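Local coordinates for amino acid adenylation domain-containing protein (Bacillus stratosphericus LAMA 585, PDB 6ULY) that probably activates an alpha-keto acid as its acyl adenylate, serving as the adenylation domain of a nonribosomal depsipeptide synthetase module, at residues F93-V98 with S173-L178; G354-E360 with G376-E382. One frame throughout, in Å; residues are numbered along the deposited sequence.

Contact 1: residues F93-V98 with S173-L178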
ATOM      1  N   PHE A  93     -23.533 -19.576   6.109  1.00 46.44           N
ATOM      2  CA  PHE A  93     -22.102 -19.498   5.899  1.00 40.96           C
ATOM      3  C   PHE A  93     -21.793 -18.275   5.051  1.00 44.72           C
ATOM      4  O   PHE A  93     -22.627 -17.817   4.262  1.00 42.97           O
ATOM      5  CB  PHE A  93     -21.595 -20.766   5.214  1.00 44.21           C
ATOM      6  CG  PHE A  93     -22.175 -22.034   5.781  1.00 46.48           C
ATOM      7  CD1 PHE A  93     -22.321 -22.193   7.150  1.00 49.24           C
ATOM      8  CD2 PHE A  93     -22.593 -23.060   4.946  1.00 44.16           C
ATOM      9  CE1 PHE A  93     -22.858 -23.352   7.676  1.00 50.73           C
ATOM     10  CE2 PHE A  93     -23.131 -24.221   5.465  1.00 40.32           C
ATOM     11  CZ  PHE A  93     -23.266 -24.368   6.831  1.00 42.99           C
ATOM     12  N   VAL A  94     -20.589 -17.743   5.229  1.00 41.86           N
ATOM     13  CA  VAL A  94     -20.171 -16.513   4.560  1.00 46.58           C
ATOM     14  C   VAL A  94     -19.164 -16.844   3.465  1.00 42.40           C
ATOM     15  O   VAL A  94     -17.989 -17.113   3.762  1.00 45.21           O
ATOM     16  CB  VAL A  94     -19.564 -15.515   5.561  1.00 41.30           C
ATOM     17  CG1 VAL A  94     -19.343 -14.177   4.893  1.00 41.42           C
ATOM     18  CG2 VAL A  94     -20.460 -15.356   6.774  1.00 43.60           C
ATOM     19  N   PRO A  95     -19.558 -16.823   2.195  1.00 44.29           N
ATOM     20  CA  PRO A  95     -18.587 -17.072   1.128  1.00 44.54           C
ATOM     21  C   PRO A  95     -17.547 -15.972   1.053  1.00 41.61           C
ATOM     22  O   PRO A  95     -17.832 -14.797   1.290  1.00 43.99           O
ATOM     23  CB  PRO A  95     -19.445 -17.094  -0.142  1.00 41.03           C
ATOM     24  CG  PRO A  95     -20.832 -17.313   0.326  1.00 40.34           C
ATOM     25  CD  PRO A  95     -20.914 -16.642   1.657  1.00 42.96           C
ATOM     26  N   THR A  96     -16.336 -16.367   0.690  1.00 41.17           N
ATOM     27  CA  THR A  96     -15.253 -15.439   0.388  1.00 43.15           C
ATOM     28  C   THR A  96     -15.016 -15.499  -1.117  1.00 41.03           C
ATOM     29  O   THR A  96     -14.391 -16.437  -1.620  1.00 43.22           O
ATOM     30  CB  THR A  96     -13.997 -15.797   1.170  1.00 43.66           C
ATOM     31  OG1 THR A  96     -14.325 -15.901   2.561  1.00 41.91           O
ATOM     32  CG2 THR A  96     -12.930 -14.740   0.968  1.00 42.76           C
ATOM     33  N   LEU A  97     -15.519 -14.498  -1.830  1.00 38.20           N
ATOM     34  CA  LEU A  97     -15.439 -14.468  -3.284  1.00 37.33           C
ATOM     35  C   LEU A  97     -14.059 -13.969  -3.696  1.00 42.19           C
ATOM     36  O   LEU A  97     -13.729 -12.796  -3.492  1.00 49.23           O
ATOM     37  CB  LEU A  97     -16.540 -13.579  -3.855  1.00 43.64           C
ATOM     38  CG  LEU A  97     -17.953 -13.842  -3.323  1.00 42.27           C
ATOM     39  CD1 LEU A  97     -18.967 -13.002  -4.082  1.00 38.67           C
ATOM     40  CD2 LEU A  97     -18.300 -15.315  -3.413  1.00 41.15           C
ATOM     41  N   VAL A  98     -13.250 -14.860  -4.265  1.00 44.22           N
ATOM     42  CA  VAL A  98     -11.939 -14.501  -4.796  1.00 45.01           C
ATOM     43  C   VAL A  98     -11.606 -15.454  -5.934  1.00 50.12           C
ATOM     44  O   VAL A  98     -11.822 -16.667  -5.834  1.00 49.70           O
ATOM     45  CB  VAL A  98     -10.851 -14.527  -3.700  1.00 50.38           C
ATOM     46  CG1 VAL A  98     -10.775 -15.893  -3.045  1.00 46.84           C
ATOM     47  CG2 VAL A  98      -9.495 -14.124  -4.281  1.00 48.68           C
ATOM     48  N   SER A 173     -23.782 -10.836   7.945  1.00 36.14           N
ATOM     49  CA  SER A 173     -22.847 -10.841   6.828  1.00 39.98           C
ATOM     50  C   SER A 173     -23.237 -11.920   5.826  1.00 42.76           C
ATOM     51  O   SER A 173     -23.485 -13.069   6.202  1.00 39.56           O
ATOM     52  CB  SER A 173     -21.428 -11.081   7.334  1.00 39.63           C
ATOM     53  OG  SER A 173     -20.996 -10.012   8.153  1.00 43.84           O
ATOM     54  N   VAL A 174     -23.288 -11.555   4.548  1.00 40.81           N
ATOM     55  CA  VAL A 174     -23.723 -12.473   3.503  1.00 38.89           C
ATOM     56  C   VAL A 174     -22.544 -13.021   2.706  1.00 42.96           C
ATOM     57  O   VAL A 174     -22.569 -14.182   2.294  1.00 39.59           O
ATOM     58  CB  VAL A 174     -24.757 -11.790   2.579  1.00 37.79           C
ATOM     59  CG1 VAL A 174     -24.120 -10.652   1.791  1.00 40.15           C
ATOM     60  CG2 VAL A 174     -25.408 -12.819   1.650  1.00 45.83           C
ATOM     61  N   PHE A 175     -21.507 -12.215   2.475  1.00 37.99           N
ATOM     62  CA  PHE A 175     -20.276 -12.738   1.892  1.00 38.56           C
ATOM     63  C   PHE A 175     -19.143 -11.739   2.082  1.00 44.66           C
ATOM     64  O   PHE A 175     -19.365 -10.546   2.307  1.00 40.96           O
ATOM     65  CB  PHE A 175     -20.439 -13.073   0.398  1.00 35.42           C
ATOM     66  CG  PHE A 175     -20.717 -11.881  -0.480  1.00 36.70           C
ATOM     67  CD1 PHE A 175     -19.688 -11.060  -0.916  1.00 41.01           C
ATOM     68  CD2 PHE A 175     -22.004 -11.602  -0.900  1.00 39.51           C
ATOM     69  CE1 PHE A 175     -19.945  -9.969  -1.728  1.00 35.62           C
ATOM     70  CE2 PHE A 175     -22.268 -10.514  -1.711  1.00 36.77           C
ATOM     71  CZ  PHE A 175     -21.233  -9.698  -2.128  1.00 35.76           C
ATOM     72  N   PHE A 176     -17.923 -12.262   2.002  1.00 39.55           N
ATOM     73  CA  PHE A 176     -16.719 -11.467   1.839  1.00 39.38           C
ATOM     74  C   PHE A 176     -16.355 -11.380   0.361  1.00 41.34           C
ATOM     75  O   PHE A 176     -16.679 -12.267  -0.430  1.00 37.94           O
ATOM     76  CB  PHE A 176     -15.545 -12.086   2.600  1.00 39.61           C
ATOM     77  CG  PHE A 176     -15.737 -12.144   4.084  1.00 39.31           C
ATOM     78  CD1 PHE A 176     -15.618 -11.001   4.855  1.00 42.18           C
ATOM     79  CD2 PHE A 176     -16.009 -13.346   4.712  1.00 35.38           C
ATOM     80  CE1 PHE A 176     -15.782 -11.054   6.225  1.00 44.23           C
ATOM     81  CE2 PHE A 176     -16.175 -13.407   6.079  1.00 42.26           C
ATOM     82  CZ  PHE A 176     -16.059 -12.255   6.840  1.00 44.76           C
ATOM     83  N   ILE A 177     -15.660 -10.309  -0.007  1.00 42.20           N
ATOM     84  CA  ILE A 177     -15.117 -10.181  -1.354  1.00 42.01           C
ATOM     85  C   ILE A 177     -13.808  -9.412  -1.268  1.00 46.53           C
ATOM     86  O   ILE A 177     -13.692  -8.430  -0.527  1.00 42.88           O
ATOM     87  CB  ILE A 177     -16.115  -9.512  -2.325  1.00 43.51           C
ATOM     88  CG1 ILE A 177     -15.510  -9.433  -3.733  1.00 42.55           C
ATOM     89  CG2 ILE A 177     -16.512  -8.133  -1.843  1.00 37.48           C
ATOM     90  CD1 ILE A 177     -16.544  -9.267  -4.843  1.00 39.12           C
ATOM     91  N   LEU A 178     -12.820  -9.875  -2.024  1.00 48.83           N
ATOM     92  CA  LEU A 178     -11.477  -9.327  -1.962  1.00 44.99           C
ATOM     93  C   LEU A 178     -11.296  -8.233  -3.004  1.00 48.72           C
ATOM     94  O   LEU A 178     -11.819  -8.325  -4.118  1.00 46.47           O
ATOM     95  CB  LEU A 178     -10.448 -10.437  -2.167  1.00 44.65           C
ATOM     96  CG  LEU A 178      -9.939 -11.113  -0.890  1.00 54.48           C
ATOM     97  CD1 LEU A 178     -11.043 -11.387   0.119  1.00 48.95           C
ATOM     98  CD2 LEU A 178      -9.234 -12.412  -1.252  1.00 49.57           C
TER
HETATM   99  O   HOH W   1     -24.257 -16.125   3.149  1.00 43.16           O
HETATM  100  O   HOH W   2     -12.458 -10.989  -5.490  1.00 53.06           O
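T96 and L97 lie opposite F176 and I177 on neighbouring parallel strands, 94-97 and 173-178, in the mixed sheet of the AMP-binding fold. Backbone bonds set the register. F176 N reaches P95 O at 2.6 Å. L97 N then meets F176 O at 2.9 Å in a nearly straight bond (176° at the hydrogen). The last rung, L178 N to L97 O, is weak at 3.4 Å. Water takes over at the start of the pair, where one molecule donates to both F93 O and V174 O.

Apolar contacts line both faces. On the side of T96 and F176, V94 turns CG1 opposite its own backbone N (chi1 -171°), which brings that methyl to the CD2/CE2 side of the F176 ring. This ring also meets Y422. On the side of L97 and I177, the chains of L97 and F175 cross at about a right angle, and P95 CD packs on F175 CB. Helix 78-91 covers this side through F85, which touches both P95 and F175. At the C-terminal end V98 CG2 presses tightly on L178 CD2, 3.5 Å away. The CH-pi contact is made by L97 CD1, which lies over one face of the F175 ring, displaced toward its rim and 4.1 Å from the centroid.

Contact 2: residues G354-E360 with G376-E382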
ATOM      1  N   GLY A 354     -24.046  12.465 -23.559  1.00 52.99           N
ATOM      2  CA  GLY A 354     -23.470  11.740 -22.446  1.00 52.61           C
ATOM      3  C   GLY A 354     -21.961  11.759 -22.390  1.00 52.87           C
ATOM      4  O   GLY A 354     -21.374  10.962 -21.651  1.00 51.21           O
ATOM      5  N   VAL A 355     -21.315  12.635 -23.156  1.00 52.91           N
ATOM      6  CA  VAL A 355     -19.865  12.791 -23.155  1.00 54.79           C
ATOM      7  C   VAL A 355     -19.560  14.274 -22.997  1.00 51.46           C
ATOM      8  O   VAL A 355     -20.125  15.106 -23.716  1.00 57.24           O
ATOM      9  CB  VAL A 355     -19.226  12.237 -24.444  1.00 54.63           C
ATOM     10  CG1 VAL A 355     -17.716  12.436 -24.423  1.00 50.76           C
ATOM     11  CG2 VAL A 355     -19.574  10.766 -24.620  1.00 53.84           C
ATOM     12  N   LEU A 356     -18.677  14.604 -22.059  1.00 56.59           N
ATOM     13  CA  LEU A 356     -18.336  15.985 -21.741  1.00 55.11           C
ATOM     14  C   LEU A 356     -16.901  16.265 -22.155  1.00 56.90           C
ATOM     15  O   LEU A 356     -15.999  15.476 -21.856  1.00 60.27           O
ATOM     16  CB  LEU A 356     -18.509  16.264 -20.248  1.00 58.07           C
ATOM     17  CG  LEU A 356     -19.928  16.110 -19.700  1.00 58.48           C
ATOM     18  CD1 LEU A 356     -19.920  16.136 -18.181  1.00 53.18           C
ATOM     19  CD2 LEU A 356     -20.831  17.202 -20.250  1.00 57.10           C
ATOM     20  N   THR A 357     -16.692  17.392 -22.826  1.00 63.34           N
ATOM     21  CA  THR A 357     -15.371  17.814 -23.265  1.00 67.97           C
ATOM     22  C   THR A 357     -15.062  19.183 -22.682  1.00 64.48           C
ATOM     23  O   THR A 357     -15.913  20.077 -22.690  1.00 65.18           O
ATOM     24  CB  THR A 357     -15.277  17.852 -24.796  1.00 69.00           C
ATOM     25  OG1 THR A 357     -15.261  16.515 -25.308  1.00 62.05           O
ATOM     26  CG2 THR A 357     -14.018  18.576 -25.248  1.00 71.06           C
ATOM     27  N   PHE A 358     -13.841  19.337 -22.171  1.00 66.59           N
ATOM     28  CA  PHE A 358     -13.431  20.560 -21.501  1.00 68.38           C
ATOM     29  C   PHE A 358     -12.029  20.946 -21.949  1.00 69.99           C
ATOM     30  O   PHE A 358     -11.280  20.134 -22.496  1.00 69.16           O
ATOM     31  CB  PHE A 358     -13.438  20.411 -19.974  1.00 64.69           C
ATOM     32  CG  PHE A 358     -14.752  19.960 -19.408  1.00 64.51           C
ATOM     33  CD1 PHE A 358     -15.789  20.859 -19.229  1.00 64.78           C
ATOM     34  CD2 PHE A 358     -14.943  18.639 -19.037  1.00 61.47           C
ATOM     35  CE1 PHE A 358     -16.997  20.449 -18.696  1.00 61.80           C
ATOM     36  CE2 PHE A 358     -16.147  18.224 -18.502  1.00 61.88           C
ATOM     37  CZ  PHE A 358     -17.176  19.131 -18.333  1.00 56.67           C
ATOM     38  N   GLU A 359     -11.681  22.202 -21.691  1.00 74.14           N
ATOM     39  CA  GLU A 359     -10.325  22.666 -21.940  1.00 77.30           C
ATOM     40  C   GLU A 359      -9.369  22.017 -20.946  1.00 78.20           C
ATOM     41  O   GLU A 359      -9.685  21.874 -19.761  1.00 73.75           O
ATOM     42  CB  GLU A 359     -10.256  24.188 -21.822  1.00 76.07           C
ATOM     43  CG  GLU A 359      -9.243  24.845 -22.747  1.00 89.67           C
ATOM     44  CD  GLU A 359      -9.722  24.913 -24.188  1.00 87.05           C
ATOM     45  OE1 GLU A 359     -10.943  24.783 -24.418  1.00 86.70           O
ATOM     46  OE2 GLU A 359      -8.879  25.100 -25.089  1.00 85.72           O
ATOM     47  N   GLU A 360      -8.198  21.602 -21.437  1.00 83.14           N
ATOM     48  CA  GLU A 360      -7.185  21.045 -20.544  1.00 89.95           C
ATOM     49  C   GLU A 360      -6.717  22.070 -19.519  1.00 88.70           C
ATOM     50  O   GLU A 360      -6.302  21.701 -18.415  1.00 88.16           O
ATOM     51  CB  GLU A 360      -5.992  20.529 -21.352  1.00105.52           C
ATOM     52  CG  GLU A 360      -6.184  19.134 -21.926  1.00109.36           C
ATOM     53  CD  GLU A 360      -4.959  18.621 -22.663  1.00125.36           C
ATOM     54  OE1 GLU A 360      -4.743  17.390 -22.673  1.00112.87           O
ATOM     55  OE2 GLU A 360      -4.212  19.446 -23.231  1.00144.62           O
ATOM     56  N   GLY A 376      -5.311  19.865 -26.436  1.00 93.67           N
ATOM     57  CA  GLY A 376      -5.804  20.871 -25.522  1.00 98.17           C
ATOM     58  C   GLY A 376      -7.190  20.630 -24.966  1.00 90.36           C
ATOM     59  O   GLY A 376      -7.667  21.448 -24.168  1.00 88.39           O
ATOM     60  N   THR A 377      -7.857  19.546 -25.359  1.00 91.11           N
ATOM     61  CA  THR A 377      -9.173  19.209 -24.838  1.00 83.72           C
ATOM     62  C   THR A 377      -9.174  17.770 -24.345  1.00 77.91           C
ATOM     63  O   THR A 377      -8.446  16.917 -24.860  1.00 77.46           O
ATOM     64  CB  THR A 377     -10.276  19.383 -25.895  1.00 85.31           C
ATOM     65  OG1 THR A 377     -10.043  18.479 -26.983  1.00 84.64           O
ATOM     66  CG2 THR A 377     -10.303  20.810 -26.417  1.00 82.11           C
ATOM     67  N   VAL A 378     -10.003  17.510 -23.336  1.00 75.32           N
ATOM     68  CA  VAL A 378     -10.201  16.177 -22.786  1.00 64.69           C
ATOM     69  C   VAL A 378     -11.686  15.858 -22.836  1.00 64.09           C
ATOM     70  O   VAL A 378     -12.525  16.729 -22.584  1.00 62.40           O
ATOM     71  CB  VAL A 378      -9.674  16.060 -21.341  1.00 68.29           C
ATOM     72  CG1 VAL A 378      -8.168  16.246 -21.311  1.00 79.89           C
ATOM     73  CG2 VAL A 378     -10.358  17.083 -20.439  1.00 70.42           C
ATOM     74  N   SER A 379     -12.006  14.608 -23.160  1.00 62.04           N
ATOM     75  CA  SER A 379     -13.380  14.136 -23.237  1.00 57.15           C
ATOM     76  C   SER A 379     -13.593  13.050 -22.195  1.00 58.66           C
ATOM     77  O   SER A 379     -12.837  12.073 -22.143  1.00 61.36           O
ATOM     78  CB  SER A 379     -13.701  13.597 -24.635  1.00 61.46           C
ATOM     79  OG  SER A 379     -13.751  14.647 -25.585  1.00 63.39           O
ATOM     80  N   PHE A 380     -14.622  13.222 -21.372  1.00 56.99           N
ATOM     81  CA  PHE A 380     -14.979  12.258 -20.345  1.00 55.79           C
ATOM     82  C   PHE A 380     -16.367  11.700 -20.620  1.00 54.69           C
ATOM     83  O   PHE A 380     -17.244  12.392 -21.144  1.00 54.18           O
ATOM     84  CB  PHE A 380     -14.954  12.893 -18.950  1.00 53.42           C
ATOM     85  CG  PHE A 380     -13.622  13.466 -18.565  1.00 51.70           C
ATOM     86  CD1 PHE A 380     -12.565  12.635 -18.236  1.00 56.22           C
ATOM     87  CD2 PHE A 380     -13.431  14.835 -18.515  1.00 61.12           C
ATOM     88  CE1 PHE A 380     -11.335  13.162 -17.872  1.00 51.18           C
ATOM     89  CE2 PHE A 380     -12.208  15.365 -18.149  1.00 57.28           C
ATOM     90  CZ  PHE A 380     -11.159  14.525 -17.832  1.00 53.19           C
ATOM     91  N   THR A 381     -16.558  10.437 -20.254  1.00 45.00           N
ATOM     92  CA  THR A 381     -17.852   9.784 -20.372  1.00 55.55           C
ATOM     93  C   THR A 381     -18.625   9.972 -19.073  1.00 51.98           C
ATOM     94  O   THR A 381     -18.170   9.541 -18.007  1.00 50.84           O
ATOM     95  CB  THR A 381     -17.685   8.298 -20.680  1.00 51.33           C
ATOM     96  OG1 THR A 381     -16.923   8.140 -21.883  1.00 49.41           O
ATOM     97  CG2 THR A 381     -19.051   7.631 -20.833  1.00 47.85           C
ATOM     98  N   GLU A 382     -19.787  10.616 -19.161  1.00 52.86           N
ATOM     99  CA  GLU A 382     -20.651  10.742 -17.996  1.00 47.97           C
ATOM    100  C   GLU A 382     -21.084   9.362 -17.519  1.00 47.62           C
ATOM    101  O   GLU A 382     -21.377   8.471 -18.322  1.00 47.63           O
ATOM    102  CB  GLU A 382     -21.879  11.591 -18.328  1.00 49.83           C
ATOM    103  CG  GLU A 382     -21.576  13.056 -18.595  1.00 55.31           C
ATOM    104  CD  GLU A 382     -22.834  13.890 -18.781  1.00 59.57           C
ATOM    105  OE1 GLU A 382     -23.358  13.948 -19.915  1.00 62.72           O
ATOM    106  OE2 GLU A 382     -23.306  14.481 -17.787  1.00 57.37           O
TER
HETATM  107  O   HOH W   3     -22.616   8.804 -20.637  1.00 44.89           O
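L356 and F380, like F358 and V378, form hydrogen-bonded pairs in an antiparallel two-stranded ribbon, 355-359 with 377-381. Each pair closes a double backbone bond; the shortest is F380 N to L356 O at 2.7 Å. In the non-hydrogen-bonded pairs between and beside them, CA-H groups lean on carbonyls, as T357 CA does on V378 O at 3.1 Å.

The tighter packing lies on the face of L356, F358, V378 and F380. The side chains of F358 and F380 cross at about a right angle and their rings meet edge by edge, CD2 to CD2 at 4.1 Å. L356 likewise crosses the E382 side chain at about a right angle, its CD1 3.5 Å from E382 CG, on the aliphatic part of an extended chain whose carboxylate goes on to a salt bridge with R450. The extended E360 chain runs beside G376 and rests its CG on V378 CG1.

The other face is more polar and more sparsely joined. T357 OG1 and S379 OG come to 2.4 Å, very short for a hydrogen bond, so the exact length is doubtful; either could be the donor. Both hydroxyls are held opposite their own carbonyl carbons (chi1 -72° and -70°). Next to this pair on the same face are V355 and T381, the latter buried.

The ends of the ribbon are closed by backbone bonds, E360 N to G376 O at one and E382 N to G354 O at the other, where one water also donates to G354 O and E382 O.

The ribbon lies against the five-stranded antiparallel sheet: F445 of strand 438-447 meets F358 and L356, and T452 of strand 450-456 touches L356, F380 and E382. Behind V355 and T381 stands P307 of helix 307-317.

Overall arrangement
Along the chain, strand 94-97 is joined first, when contact 1 brings strand 173-178 beside it and closes a 74-residue excursion containing helices and strands 125-128 and 150-152. Only after the chain has passed through most of the nine-stranded sheet does contact 2 open at 354-360, and it closes at 376-382 after a 15-residue loop without helix or strand. The two are therefore in series, neither nested nor crossed. Contact 1 joins neighbours inside the seven-stranded sheet; contact 2 is a separate ribbon against the five-stranded sheet. Their centres lie 38 Å apart, on opposite sides of the chain's centre, with the nearest atoms about 23 Å apart.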